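Local structure of type II restriction enzyme AgeI (Thalassobius gelatinovorus, 5DWA) at residues 65-68 with 69-73; 270-273 with 274-278; 222-225 with 226-229. The protein recognises the double-stranded DNA sequence 5'-ACCGGT-3' and cleaves it after the first adenine, leaving fragments with terminal 5'-phosphates. All coordinates share one frame; numbering follows the deposited sequence.

Interactions 1 and 3 both meet the DNA backbone, on different strands: Y72 bonds a phosphate of DG8 of chain C, while D223 and K224 bond that of DG3 of chain D. Their centres lie about 25 Å apart, with nearest atoms about 15 Å apart. Interaction 2, on the last helix, is structural packing about 19 Å from the bound nucleic acid by nearest atoms. It lies about 30 Å from interaction 1, centre to centre, across the middle of the chain, and about 10 Å from interaction 3 by nearest atoms. No two of the contacts touch.

Interaction 1. Residues 65-68 with 69-73; sequences DLWH and HVLYR. With nucleotides of chain C.
H68, H69 and Y72 form an aromatic cluster within one helix. H68 and Y72 run alongside each other, nearly parallel (13°) but offset, with little of one ring over the other; ND1 of H68 comes 3.7 Å from CD2 of Y72, while NE2 of H68 bonds S201. The H69 ring lies oblique to that of H68, whose CD2 sits over one face of it, 3.6 Å from CE1 of H69.

Polar links extend the cluster. The chi1 of Y72 (174°) turns the ring away from its own N, and the OH donates to OP1 of DG8 of chain C at 2.6 Å. A water bridges D65 and H69, donating to OD2 of D65 and lying in the plane of the H69 ring, 2.9 Å from NE2.

The backbone widens locally into a pi-type turn: L71 N bonds L66 O at 3.0 Å and Y72 N bonds W67 O at 2.9 Å, five residues back in each case. The buried carbonyl O of H68 has no hydrogen-bonding partner.

In helix 63-78, L71 meets helices 43-57 and 22-36, V70 the latter, H69 and R73 touch strand 2-8, and D65 forms a salt bridge to R243.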
ATOM      1  N   ASP A  65      20.521   4.047   6.059  1.00 13.82           N
ATOM      2  CA  ASP A  65      20.724   5.496   6.043  1.00 14.50           C
ATOM      3  C   ASP A  65      21.272   5.973   4.700  1.00 14.21           C
ATOM      4  O   ASP A  65      20.918   7.052   4.236  1.00 15.25           O
ATOM      5  CB  ASP A  65      21.670   5.933   7.171  1.00 16.11           C
ATOM      6  CG  ASP A  65      20.988   5.984   8.526  1.00 19.07           C
ATOM      7  OD1 ASP A  65      19.877   5.439   8.670  1.00 19.45           O
ATOM      8  OD2 ASP A  65      21.574   6.571   9.457  1.00 21.06           O
ATOM      9  N   LEU A  66      22.119   5.168   4.059  1.00 13.85           N
ATOM     10  CA  LEU A  66      22.613   5.546   2.743  1.00 13.45           C
ATOM     11  C   LEU A  66      21.463   5.580   1.750  1.00 13.32           C
ATOM     12  O   LEU A  66      21.399   6.442   0.881  1.00 15.19           O
ATOM     13  CB  LEU A  66      23.697   4.589   2.253  1.00 14.32           C
ATOM     14  CG  LEU A  66      25.025   4.627   3.006  1.00 15.54           C
ATOM     15  CD1 LEU A  66      25.944   3.537   2.493  1.00 16.77           C
ATOM     16  CD2 LEU A  66      25.675   5.998   2.837  1.00 17.44           C
ATOM     17  N   TRP A  67      20.549   4.628   1.874  1.00 13.24           N
ATOM     18  CA  TRP A  67      19.398   4.599   0.986  1.00 11.84           C
ATOM     19  C   TRP A  67      18.475   5.784   1.246  1.00 12.75           C
ATOM     20  O   TRP A  67      18.061   6.482   0.321  1.00 14.14           O
ATOM     21  CB  TRP A  67      18.633   3.292   1.170  1.00 11.58           C
ATOM     22  CG  TRP A  67      17.539   3.037   0.197  1.00 11.39           C
ATOM     23  CD1 TRP A  67      16.252   3.488   0.252  1.00 11.79           C
ATOM     24  CD2 TRP A  67      17.633   2.224  -0.973  1.00 10.22           C
ATOM     25  NE1 TRP A  67      15.534   3.005  -0.824  1.00 10.48           N
ATOM     26  CE2 TRP A  67      16.364   2.227  -1.588  1.00 10.87           C
ATOM     27  CE3 TRP A  67      18.671   1.482  -1.553  1.00 10.80           C
ATOM     28  CZ2 TRP A  67      16.111   1.516  -2.774  1.00 11.41           C
ATOM     29  CZ3 TRP A  67      18.414   0.769  -2.718  1.00 11.20           C
ATOM     30  CH2 TRP A  67      17.138   0.790  -3.315  1.00 11.70           C
ATOM     31  N   HIS A  68      18.150   5.993   2.520  1.00 12.32           N
ATOM     32  CA  HIS A  68      17.106   6.931   2.901  1.00 13.11           C
ATOM     33  C   HIS A  68      17.575   8.374   2.987  1.00 13.53           C
ATOM     34  O   HIS A  68      16.847   9.274   2.574  1.00 13.82           O
ATOM     35  CB  HIS A  68      16.497   6.510   4.245  1.00 14.24           C
ATOM     36  CG  HIS A  68      15.395   7.404   4.718  1.00 17.17           C
ATOM     37  ND1 HIS A  68      14.272   7.664   3.965  1.00 18.36           N
ATOM     38  CD2 HIS A  68      15.248   8.099   5.871  1.00 19.69           C
ATOM     39  CE1 HIS A  68      13.480   8.485   4.633  1.00 20.05           C
ATOM     40  NE2 HIS A  68      14.050   8.763   5.792  1.00 21.13           N
ATOM     41  N   HIS A  69      18.766   8.600   3.540  1.00 13.54           N
ATOM     42  CA  HIS A  69      19.242   9.969   3.749  1.00 13.47           C
ATOM     43  C   HIS A  69      20.108  10.472   2.601  1.00 14.24           C
ATOM     44  O   HIS A  69      20.307  11.679   2.475  1.00 15.80           O
ATOM     45  CB  HIS A  69      20.037  10.098   5.063  1.00 14.20           C
ATOM     46  CG  HIS A  69      19.202   9.973   6.299  1.00 15.47           C
ATOM     47  ND1 HIS A  69      17.971  10.573   6.433  1.00 16.69           N
ATOM     48  CD2 HIS A  69      19.435   9.329   7.468  1.00 17.02           C
ATOM     49  CE1 HIS A  69      17.472  10.298   7.623  1.00 17.68           C
ATOM     50  NE2 HIS A  69      18.343   9.545   8.274  1.00 17.95           N
ATOM     51  N   VAL A  70      20.625   9.566   1.768  1.00 13.48           N
ATOM     52  CA  VAL A  70      21.488   9.990   0.660  1.00 14.09           C
ATOM     53  C   VAL A  70      20.815   9.787  -0.693  1.00 13.74           C
ATOM     54  O   VAL A  70      20.461  10.757  -1.356  1.00 15.68           O
ATOM     55  CB  VAL A  70      22.846   9.252   0.672  1.00 14.65           C
ATOM     56  CG1 VAL A  70      23.730   9.717  -0.498  1.00 15.37           C
ATOM     57  CG2 VAL A  70      23.545   9.470   1.999  1.00 15.35           C
ATOM     58  N   LEU A  71      20.607   8.535  -1.097  1.00 13.32           N
ATOM     59  CA  LEU A  71      20.057   8.252  -2.424  1.00 12.67           C
ATOM     60  C   LEU A  71      18.653   8.831  -2.622  1.00 12.14           C
ATOM     61  O   LEU A  71      18.390   9.496  -3.615  1.00 12.67           O
ATOM     62  CB  LEU A  71      20.044   6.735  -2.694  1.00 12.98           C
ATOM     63  CG  LEU A  71      21.403   6.021  -2.701  1.00 14.02           C
ATOM     64  CD1 LEU A  71      21.263   4.553  -3.119  1.00 15.11           C
ATOM     65  CD2 LEU A  71      22.408   6.747  -3.607  1.00 14.88           C
ATOM     66  N   TYR A  72      17.763   8.592  -1.660  1.00 11.92           N
ATOM     67  CA  TYR A  72      16.420   9.172  -1.693  1.00 12.35           C
ATOM     68  C   TYR A  72      16.435  10.677  -1.865  1.00 12.54           C
ATOM     69  O   TYR A  72      15.742  11.232  -2.713  1.00 13.39           O
ATOM     70  CB  TYR A  72      15.707   8.813  -0.398  1.00 12.42           C
ATOM     71  CG  TYR A  72      14.346   9.420  -0.140  1.00 11.65           C
ATOM     72  CD1 TYR A  72      13.315   9.334  -1.072  1.00 11.98           C
ATOM     73  CD2 TYR A  72      14.063   9.985   1.096  1.00 13.20           C
ATOM     74  CE1 TYR A  72      12.055   9.848  -0.795  1.00 12.14           C
ATOM     75  CE2 TYR A  72      12.823  10.497   1.375  1.00 13.16           C
ATOM     76  CZ  TYR A  72      11.820  10.416   0.447  1.00 12.68           C
ATOM     77  OH  TYR A  72      10.582  10.918   0.773  1.00 13.48           O
ATOM     78  N   ARG A  73      17.236  11.333  -1.034  0.56 12.03           N
ATOM     79  CA  ARG A  73      17.275  12.787  -1.012  0.56 13.85           C
ATOM     80  C   ARG A  73      17.834  13.362  -2.299  0.56 15.02           C
ATOM     81  O   ARG A  73      17.298  14.326  -2.846  0.56 17.18           O
ATOM     82  CB  ARG A  73      18.105  13.275   0.174  0.56 15.97           C
ATOM     83  CG  ARG A  73      17.461  12.998   1.507  0.56 16.26           C
ATOM     84  CD  ARG A  73      16.116  13.686   1.641  0.56 18.50           C
ATOM     85  NE  ARG A  73      15.459  13.279   2.875  0.56 20.22           N
ATOM     86  CZ  ARG A  73      14.261  13.696   3.269  0.56 18.17           C
ATOM     87  NH1 ARG A  73      13.565  14.544   2.524  0.56 18.80           N
ATOM     88  NH2 ARG A  73      13.757  13.254   4.406  0.56 18.40           N
TER
ATOM     89  P    DG C   8       9.187  10.569   4.266  1.00 12.56           P
ATOM     90  OP1  DG C   8      10.274  11.031   3.366  1.00 13.44           O
ATOM     91  OP2  DG C   8       9.543   9.871   5.522  1.00 14.21           O
ATOM     92  O5'  DG C   8       8.287  11.832   4.583  1.00 12.05           O
ATOM     93  C5'  DG C   8       7.785  12.593   3.487  1.00 11.36           C
ATOM     94  C4'  DG C   8       6.379  13.086   3.765  1.00 11.02           C
ATOM     95  O4'  DG C   8       5.451  11.969   3.799  1.00 11.55           O
ATOM     96  C3'  DG C   8       6.211  13.819   5.074  1.00 11.65           C
ATOM     97  O3'  DG C   8       5.341  14.908   4.837  1.00 11.91           O
ATOM     98  C2'  DG C   8       5.609  12.748   6.012  1.00 11.82           C
ATOM     99  C1'  DG C   8       4.777  11.915   5.059  1.00 11.67           C
ATOM    100  N9   DG C   8       4.677  10.500   5.397  1.00 11.61           N
ATOM    101  C8   DG C   8       5.691   9.665   5.803  1.00 12.02           C
ATOM    102  N7   DG C   8       5.303   8.416   5.959  1.00 12.23           N
ATOM    103  C5   DG C   8       3.969   8.432   5.581  1.00 11.57           C
ATOM    104  C6   DG C   8       3.026   7.387   5.539  1.00 10.99           C
ATOM    105  O6   DG C   8       3.207   6.196   5.797  1.00 12.38           O
ATOM    106  N1   DG C   8       1.773   7.827   5.118  1.00 11.53           N
ATOM    107  C2   DG C   8       1.466   9.125   4.777  1.00 10.52           C
ATOM    108  N2   DG C   8       0.195   9.372   4.383  1.00 11.22           N
ATOM    109  N3   DG C   8       2.346  10.113   4.818  1.00 11.29           N
ATOM    110  C4   DG C   8       3.566   9.698   5.233  1.00 10.74           C
ATOM    111  P    DG C   7      10.156   4.825   1.068  1.00 11.17           P
ATOM    112  OP1  DG C   7      11.476   5.286   0.588  1.00 11.29           O
ATOM    113  OP2  DG C   7      10.066   3.783   2.100  1.00 12.73           O
ATOM    114  O5'  DG C   7       9.381   6.094   1.647  1.00 12.07           O
ATOM    115  C5'  DG C   7       9.161   7.235   0.852  1.00 10.92           C
ATOM    116  C4'  DG C   7       8.224   8.183   1.584  1.00 11.08           C
ATOM    117  O4'  DG C   7       6.869   7.672   1.524  1.00 12.00           O
ATOM    118  C3'  DG C   7       8.525   8.350   3.065  1.00 11.27           C
ATOM    119  O3'  DG C   7       8.170   9.649   3.442  1.00 12.38           O
ATOM    120  C2'  DG C   7       7.602   7.313   3.718  1.00 11.93           C
ATOM    121  C1'  DG C   7       6.371   7.423   2.839  1.00 12.14           C
ATOM    122  N9   DG C   7       5.598   6.201   2.743  1.00 11.71           N
ATOM    123  C8   DG C   7       5.938   4.950   3.207  1.00 11.87           C
ATOM    124  N7   DG C   7       5.062   4.037   2.896  1.00 10.99           N
ATOM    125  C5   DG C   7       4.107   4.716   2.154  1.00 10.61           C
ATOM    126  C6   DG C   7       2.922   4.251   1.541  1.00 11.73           C
ATOM    127  O6   DG C   7       2.474   3.096   1.516  1.00 12.86           O
ATOM    128  N1   DG C   7       2.245   5.268   0.887  1.00 11.96           N
ATOM    129  C2   DG C   7       2.654   6.577   0.832  1.00 11.81           C
ATOM    130  N2   DG C   7       1.870   7.414   0.148  1.00 13.02           N
ATOM    131  N3   DG C   7       3.757   7.027   1.405  1.00 11.65           N
ATOM    132  C4   DG C   7       4.432   6.046   2.044  1.00 11.51           C
TER
HETATM  133  O   HOH W   1      19.327   8.211  10.694  1.00 18.30           O

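Interaction 2. Residues 270-273 with 274-278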
ATOM      1  N   THR A 270      23.932 -15.182   3.326  1.00 18.56           N
ATOM      2  CA  THR A 270      24.502 -16.224   2.474  1.00 19.45           C
ATOM      3  C   THR A 270      24.749 -17.501   3.284  1.00 20.47           C
ATOM      4  O   THR A 270      24.476 -18.600   2.805  1.00 20.38           O
ATOM      5  CB  THR A 270      25.803 -15.768   1.785  1.00 20.61           C
ATOM      6  OG1 THR A 270      26.827 -15.525   2.760  1.00 22.27           O
ATOM      7  CG2 THR A 270      25.554 -14.503   0.984  1.00 20.34           C
ATOM      8  N   ASP A 271      25.227 -17.353   4.517  1.00 21.91           N
ATOM      9  CA  ASP A 271      25.399 -18.507   5.400  1.00 24.48           C
ATOM     10  C   ASP A 271      24.072 -19.235   5.587  1.00 23.75           C
ATOM     11  O   ASP A 271      24.017 -20.470   5.598  1.00 25.02           O
ATOM     12  CB  ASP A 271      25.957 -18.081   6.759  1.00 28.15           C
ATOM     13  CG  ASP A 271      27.415 -17.671   6.692  1.00 32.07           C
ATOM     14  OD1 ASP A 271      28.090 -17.996   5.692  1.00 33.13           O
ATOM     15  OD2 ASP A 271      27.889 -17.027   7.651  1.00 34.61           O
ATOM     16  N   TYR A 272      23.003 -18.458   5.730  1.00 22.52           N
ATOM     17  CA  TYR A 272      21.664 -19.000   5.909  1.00 21.61           C
ATOM     18  C   TYR A 272      21.210 -19.799   4.692  1.00 19.92           C
ATOM     19  O   TYR A 272      20.761 -20.933   4.823  1.00 20.52           O
ATOM     20  CB  TYR A 272      20.672 -17.872   6.202  1.00 22.05           C
ATOM     21  CG  TYR A 272      19.229 -18.308   6.217  1.00 23.77           C
ATOM     22  CD1 TYR A 272      18.694 -18.979   7.312  1.00 23.84           C
ATOM     23  CD2 TYR A 272      18.394 -18.042   5.139  1.00 24.60           C
ATOM     24  CE1 TYR A 272      17.375 -19.381   7.327  1.00 23.95           C
ATOM     25  CE2 TYR A 272      17.074 -18.438   5.146  1.00 24.34           C
ATOM     26  CZ  TYR A 272      16.568 -19.102   6.242  1.00 24.69           C
ATOM     27  OH  TYR A 272      15.252 -19.500   6.253  1.00 26.82           O
ATOM     28  N   LEU A 273      21.332 -19.207   3.508  1.00 19.70           N
ATOM     29  CA  LEU A 273      20.956 -19.905   2.283  1.00 19.45           C
ATOM     30  C   LEU A 273      21.783 -21.170   2.078  1.00 20.50           C
ATOM     31  O   LEU A 273      21.243 -22.212   1.714  1.00 21.61           O
ATOM     32  CB  LEU A 273      21.106 -18.989   1.069  1.00 18.96           C
ATOM     33  CG  LEU A 273      20.089 -17.851   0.982  1.00 19.26           C
ATOM     34  CD1 LEU A 273      20.213 -17.156  -0.363  1.00 18.06           C
ATOM     35  CD2 LEU A 273      18.667 -18.359   1.206  1.00 19.51           C
ATOM     36  N   VAL A 274      23.088 -21.078   2.316  1.00 21.17           N
ATOM     37  CA  VAL A 274      23.969 -22.223   2.105  1.00 23.27           C
ATOM     38  C   VAL A 274      23.596 -23.369   3.042  1.00 24.62           C
ATOM     39  O   VAL A 274      23.513 -24.524   2.622  1.00 25.89           O
ATOM     40  CB  VAL A 274      25.452 -21.839   2.301  1.00 23.42           C
ATOM     41  CG1 VAL A 274      26.328 -23.086   2.361  1.00 24.07           C
ATOM     42  CG2 VAL A 274      25.908 -20.924   1.180  1.00 23.60           C
ATOM     43  N   ALA A 275      23.340 -23.038   4.303  1.00 24.48           N
ATOM     44  CA  ALA A 275      22.958 -24.035   5.298  1.00 25.20           C
ATOM     45  C   ALA A 275      21.598 -24.654   4.985  1.00 26.50           C
ATOM     46  O   ALA A 275      21.417 -25.867   5.091  1.00 27.65           O
ATOM     47  CB  ALA A 275      22.950 -23.415   6.683  1.00 24.28           C
ATOM     48  N   GLN A 276      20.638 -23.817   4.602  1.00 26.23           N
ATOM     49  CA  GLN A 276      19.293 -24.294   4.288  1.00 27.21           C
ATOM     50  C   GLN A 276      19.237 -25.164   3.035  1.00 27.87           C
ATOM     51  O   GLN A 276      18.356 -26.021   2.912  1.00 27.79           O
ATOM     52  CB  GLN A 276      18.339 -23.109   4.116  1.00 27.02           C
ATOM     53  CG  GLN A 276      18.048 -22.354   5.394  1.00 28.67           C
ATOM     54  CD  GLN A 276      17.296 -23.192   6.398  1.00 31.19           C
ATOM     55  OE1 GLN A 276      16.378 -23.934   6.043  1.00 33.10           O
ATOM     56  NE2 GLN A 276      17.683 -23.088   7.663  1.00 30.96           N
ATOM     57  N   LEU A 277      20.168 -24.948   2.111  1.00 29.17           N
ATOM     58  CA  LEU A 277      20.079 -25.568   0.788  1.00 31.78           C
ATOM     59  C   LEU A 277      21.130 -26.637   0.531  1.00 36.21           C
ATOM     60  O   LEU A 277      21.218 -27.172  -0.566  1.00 37.20           O
ATOM     61  CB  LEU A 277      20.177 -24.496  -0.296  1.00 30.38           C
ATOM     62  CG  LEU A 277      19.064 -23.447  -0.290  1.00 28.33           C
ATOM     63  CD1 LEU A 277      19.299 -22.383  -1.359  1.00 27.55           C
ATOM     64  CD2 LEU A 277      17.709 -24.118  -0.472  1.00 27.54           C
ATOM     65  N   ALA A 278      21.921 -26.957   1.544  1.00 39.60           N
ATOM     66  CA  ALA A 278      22.990 -27.941   1.381  1.00 43.33           C
ATOM     67  C   ALA A 278      22.447 -29.371   1.468  1.00 46.23           C
ATOM     68  O   ALA A 278      21.273 -29.572   1.801  1.00 46.69           O
ATOM     69  CB  ALA A 278      24.070 -27.725   2.422  1.00 43.85           C
ATOM     70  OXT ALA A 278      23.180 -30.324   1.195  1.00 47.89           O
TER
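Two first torsions bring Y272 and Q276 together across one turn of helix. CG of Y272 stands opposite its backbone N (chi1 172°), whereas CG of Q276 stands opposite its own carbonyl carbon (chi1 -69°), which places it over the phenol ring; the bend at chi2 then directs the amide beyond CG.

The outcome is a CH-pi contact. CG of Q276 sits over one face of the Y272 ring, 3.7 Å from its centroid and 17° off the normal, displaced toward the rim on the side of CE1, to which it comes within 3.6 Å. The amide runs out past the CE1 rim, its plane moderately inclined to the ring, and NE2 of Q276 lies 3.7 Å from CE1 of Y272. The aliphatic part of a polar side chain thereby covers an aromatic surface. With an alanine in place of Y272 the ring face under CG of Q276 is gone, and the glutamine chain, having lost its support, is likely to turn more freely.

Beneath this pair the backbone is regular. V274 N bonds T270 O, A275 N bonds D271 O, and Q276 N bonds Y272 O at 2.9 Å. The next bond, L277 N to L273 O, is weak, its N-H poorly aligned, as the helix nears the chain terminus.

Helix 268-277 lies against the large mixed sheet, with Y272, Q276 and L277 all touching L191 of strand 191-196. V274 and L277 reach I113 of the outermost strand 113-117, the Y272 ring also meets F238, and T270 and L273 pack on helix 84-109.

Interaction 3. Residues 222-225 with 226-229; sequences SDKR and NYIE. With nucleotides of chain D.
K224 and Y227 lie side by side on a short helix, and the lysine chain runs on past the ring to the DNA. From CB, its CG passes 4.0 Å from CE2 of the Y227 ring. Bends at chi3 (-77°) and chi4 (-86°) curl the chain, bringing CE within 3.4 Å of OP2 of DG3 of chain D. At the tip NZ donates to that OP2 at 3.1 Å and forms a salt bridge with OD1 of D223 at 2.9 Å, using the syn lone pair of OD1. NZ also salt-bridges E173, so the ammonium joins two carboxylates to a phosphate.

D223 N donates to OP1 of DG3 of chain D at 3.0 Å. OG of S222, at the N-cap, accepts weakly from R225 N and is also bonded to E214 O. The carbonyl O of D223 lies over one face of the Y227 ring. In one conformer of R225, NH1 meets E229 OE2 at 2.8 Å in a salt bridge, in its guanidinium plane; NE bonds L215 O, and OE2 also bonds S247.

Helix 223-230 is the crossover of a beta-alpha-beta unit between strands 191-196 and 236-239, with R225, I228 and E229 packed on strand 257-259.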
ATOM      1  N   SER A 222       6.927  -4.274  17.613  1.00 20.71           N
ATOM      2  CA  SER A 222       5.900  -3.712  16.756  1.00 19.18           C
ATOM      3  C   SER A 222       5.080  -4.875  16.223  1.00 18.86           C
ATOM      4  O   SER A 222       5.464  -6.034  16.400  1.00 18.62           O
ATOM      5  CB  SER A 222       6.516  -2.929  15.610  1.00 18.07           C
ATOM      6  OG  SER A 222       7.190  -3.822  14.739  1.00 19.38           O
ATOM      7  N   ASP A 223       3.966  -4.591  15.563  1.00 19.00           N
ATOM      8  CA  ASP A 223       3.148  -5.682  15.049  1.00 19.74           C
ATOM      9  C   ASP A 223       3.916  -6.454  13.979  1.00 20.07           C
ATOM     10  O   ASP A 223       3.714  -7.652  13.806  1.00 20.24           O
ATOM     11  CB  ASP A 223       1.811  -5.165  14.516  1.00 21.65           C
ATOM     12  CG  ASP A 223       1.966  -4.210  13.358  1.00 23.28           C
ATOM     13  OD1 ASP A 223       3.092  -3.738  13.101  1.00 22.73           O
ATOM     14  OD2 ASP A 223       0.938  -3.924  12.715  1.00 25.08           O
ATOM     15  N   LYS A 224       4.824  -5.768  13.296  1.00 19.11           N
ATOM     16  CA  LYS A 224       5.652  -6.405  12.285  1.00 19.62           C
ATOM     17  C   LYS A 224       6.614  -7.420  12.886  1.00 19.00           C
ATOM     18  O   LYS A 224       6.828  -8.485  12.309  1.00 19.01           O
ATOM     19  CB  LYS A 224       6.408  -5.345  11.491  1.00 20.77           C
ATOM     20  CG  LYS A 224       5.531  -4.658  10.463  1.00 22.94           C
ATOM     21  CD  LYS A 224       5.959  -3.252  10.223  1.00 25.87           C
ATOM     22  CE  LYS A 224       5.510  -2.363  11.352  1.00 24.56           C
ATOM     23  NZ  LYS A 224       4.127  -1.861  11.148  1.00 24.34           N
ATOM     24  N   ARG A 225       7.198  -7.110  14.040  0.74 19.15           N
ATOM     25  CA  ARG A 225       8.083  -8.073  14.680  0.74 18.95           C
ATOM     26  C   ARG A 225       7.278  -9.291  15.127  0.74 19.78           C
ATOM     27  O   ARG A 225       7.766 -10.420  15.079  0.74 20.23           O
ATOM     28  CB  ARG A 225       8.821  -7.462  15.870  0.74 19.20           C
ATOM     29  CG  ARG A 225       9.792  -8.437  16.529  0.74 19.99           C
ATOM     30  CD  ARG A 225      10.613  -7.782  17.624  0.74 20.95           C
ATOM     31  NE  ARG A 225      11.522  -6.774  17.094  0.74 20.94           N
ATOM     32  CZ  ARG A 225      12.789  -7.006  16.764  0.74 20.41           C
ATOM     33  NH1 ARG A 225      13.307  -8.224  16.899  0.74 20.10           N
ATOM     34  NH2 ARG A 225      13.535  -6.023  16.285  0.74 19.94           N
ATOM     35  N   ASN A 226       6.037  -9.054  15.543  1.00 20.78           N
ATOM     36  CA  ASN A 226       5.145 -10.140  15.934  1.00 22.55           C
ATOM     37  C   ASN A 226       4.827 -11.070  14.758  1.00 21.50           C
ATOM     38  O   ASN A 226       4.697 -12.272  14.947  1.00 21.42           O
ATOM     39  CB  ASN A 226       3.844  -9.584  16.535  1.00 25.39           C
ATOM     40  CG  ASN A 226       4.043  -8.973  17.915  1.00 30.48           C
ATOM     41  OD1 ASN A 226       4.955  -9.354  18.649  1.00 32.77           O
ATOM     42  ND2 ASN A 226       3.182  -8.029  18.276  1.00 32.50           N
ATOM     43  N   TYR A 227       4.709 -10.514  13.552  1.00 21.94           N
ATOM     44  CA  TYR A 227       4.488 -11.331  12.354  1.00 22.01           C
ATOM     45  C   TYR A 227       5.578 -12.387  12.219  1.00 21.07           C
ATOM     46  O   TYR A 227       5.313 -13.545  11.887  1.00 20.59           O
ATOM     47  CB  TYR A 227       4.478 -10.475  11.078  1.00 22.83           C
ATOM     48  CG  TYR A 227       3.382  -9.433  10.959  1.00 25.19           C
ATOM     49  CD1 TYR A 227       2.158  -9.586  11.596  1.00 26.69           C
ATOM     50  CD2 TYR A 227       3.579  -8.292  10.188  1.00 25.76           C
ATOM     51  CE1 TYR A 227       1.163  -8.627  11.474  1.00 28.15           C
ATOM     52  CE2 TYR A 227       2.594  -7.329  10.063  1.00 26.33           C
ATOM     53  CZ  TYR A 227       1.387  -7.502  10.706  1.00 27.59           C
ATOM     54  OH  TYR A 227       0.404  -6.544  10.584  1.00 29.17           O
ATOM     55  N   ILE A 228       6.815 -11.962  12.460  1.00 20.24           N
ATOM     56  CA  ILE A 228       7.985 -12.804  12.287  1.00 20.38           C
ATOM     57  C   ILE A 228       8.258 -13.709  13.483  1.00 19.88           C
ATOM     58  O   ILE A 228       8.285 -14.939  13.359  1.00 19.94           O
ATOM     59  CB  ILE A 228       9.231 -11.940  12.025  1.00 20.74           C
ATOM     60  CG1 ILE A 228       9.041 -11.126  10.743  1.00 20.00           C
ATOM     61  CG2 ILE A 228      10.484 -12.798  11.937  1.00 20.80           C
ATOM     62  CD1 ILE A 228       9.849  -9.832  10.705  1.00 20.39           C
ATOM     63  N   GLU A 229       8.459 -13.095  14.643  1.00 20.07           N
ATOM     64  CA  GLU A 229       8.879 -13.825  15.831  1.00 22.21           C
ATOM     65  C   GLU A 229       7.729 -14.571  16.495  1.00 23.20           C
ATOM     66  O   GLU A 229       7.939 -15.593  17.141  1.00 24.62           O
ATOM     67  CB  GLU A 229       9.530 -12.866  16.834  1.00 21.96           C
ATOM     68  CG  GLU A 229      10.788 -12.187  16.294  1.00 23.17           C
ATOM     69  CD  GLU A 229      11.478 -11.323  17.328  1.00 25.48           C
ATOM     70  OE1 GLU A 229      10.880 -11.078  18.398  1.00 27.70           O
ATOM     71  OE2 GLU A 229      12.620 -10.895  17.074  1.00 26.49           O
TER
ATOM     72  P    DG D   3       3.009  -0.595  14.715  1.00 23.97           P
ATOM     73  OP1  DG D   3       2.982  -1.759  15.631  1.00 24.96           O
ATOM     74  OP2  DG D   3       4.164  -0.382  13.824  1.00 23.97           O
ATOM     75  O5'  DG D   3       1.678  -0.603  13.823  1.00 23.61           O
ATOM     76  C5'  DG D   3       0.418  -0.664  14.470  1.00 23.51           C
ATOM     77  C4'  DG D   3      -0.645   0.150  13.744  1.00 21.08           C
ATOM     78  O4'  DG D   3      -0.302   1.563  13.732  1.00 19.89           O
ATOM     79  C3'  DG D   3      -0.907  -0.224  12.292  1.00 20.72           C
ATOM     80  O3'  DG D   3      -2.308  -0.035  12.046  1.00 21.72           O
ATOM     81  C2'  DG D   3      -0.056   0.799  11.532  1.00 20.04           C
ATOM     82  C1'  DG D   3      -0.273   2.036  12.394  1.00 18.68           C
ATOM     83  N9   DG D   3       0.782   3.047  12.317  1.00 18.40           N
ATOM     84  C8   DG D   3       2.135   2.849  12.458  1.00 16.92           C
ATOM     85  N7   DG D   3       2.830   3.955  12.396  1.00 17.59           N
ATOM     86  C5   DG D   3       1.871   4.954  12.242  1.00 17.86           C
ATOM     87  C6   DG D   3       2.017   6.362  12.133  1.00 16.84           C
ATOM     88  O6   DG D   3       3.053   7.028  12.150  1.00 17.78           O
ATOM     89  N1   DG D   3       0.794   6.998  11.984  1.00 16.44           N
ATOM     90  C2   DG D   3      -0.421   6.367  11.956  1.00 18.52           C
ATOM     91  N2   DG D   3      -1.494   7.155  11.805  1.00 20.09           N
ATOM     92  N3   DG D   3      -0.574   5.050  12.060  1.00 18.18           N
ATOM     93  C4   DG D   3       0.609   4.415  12.208  1.00 17.86           C
TER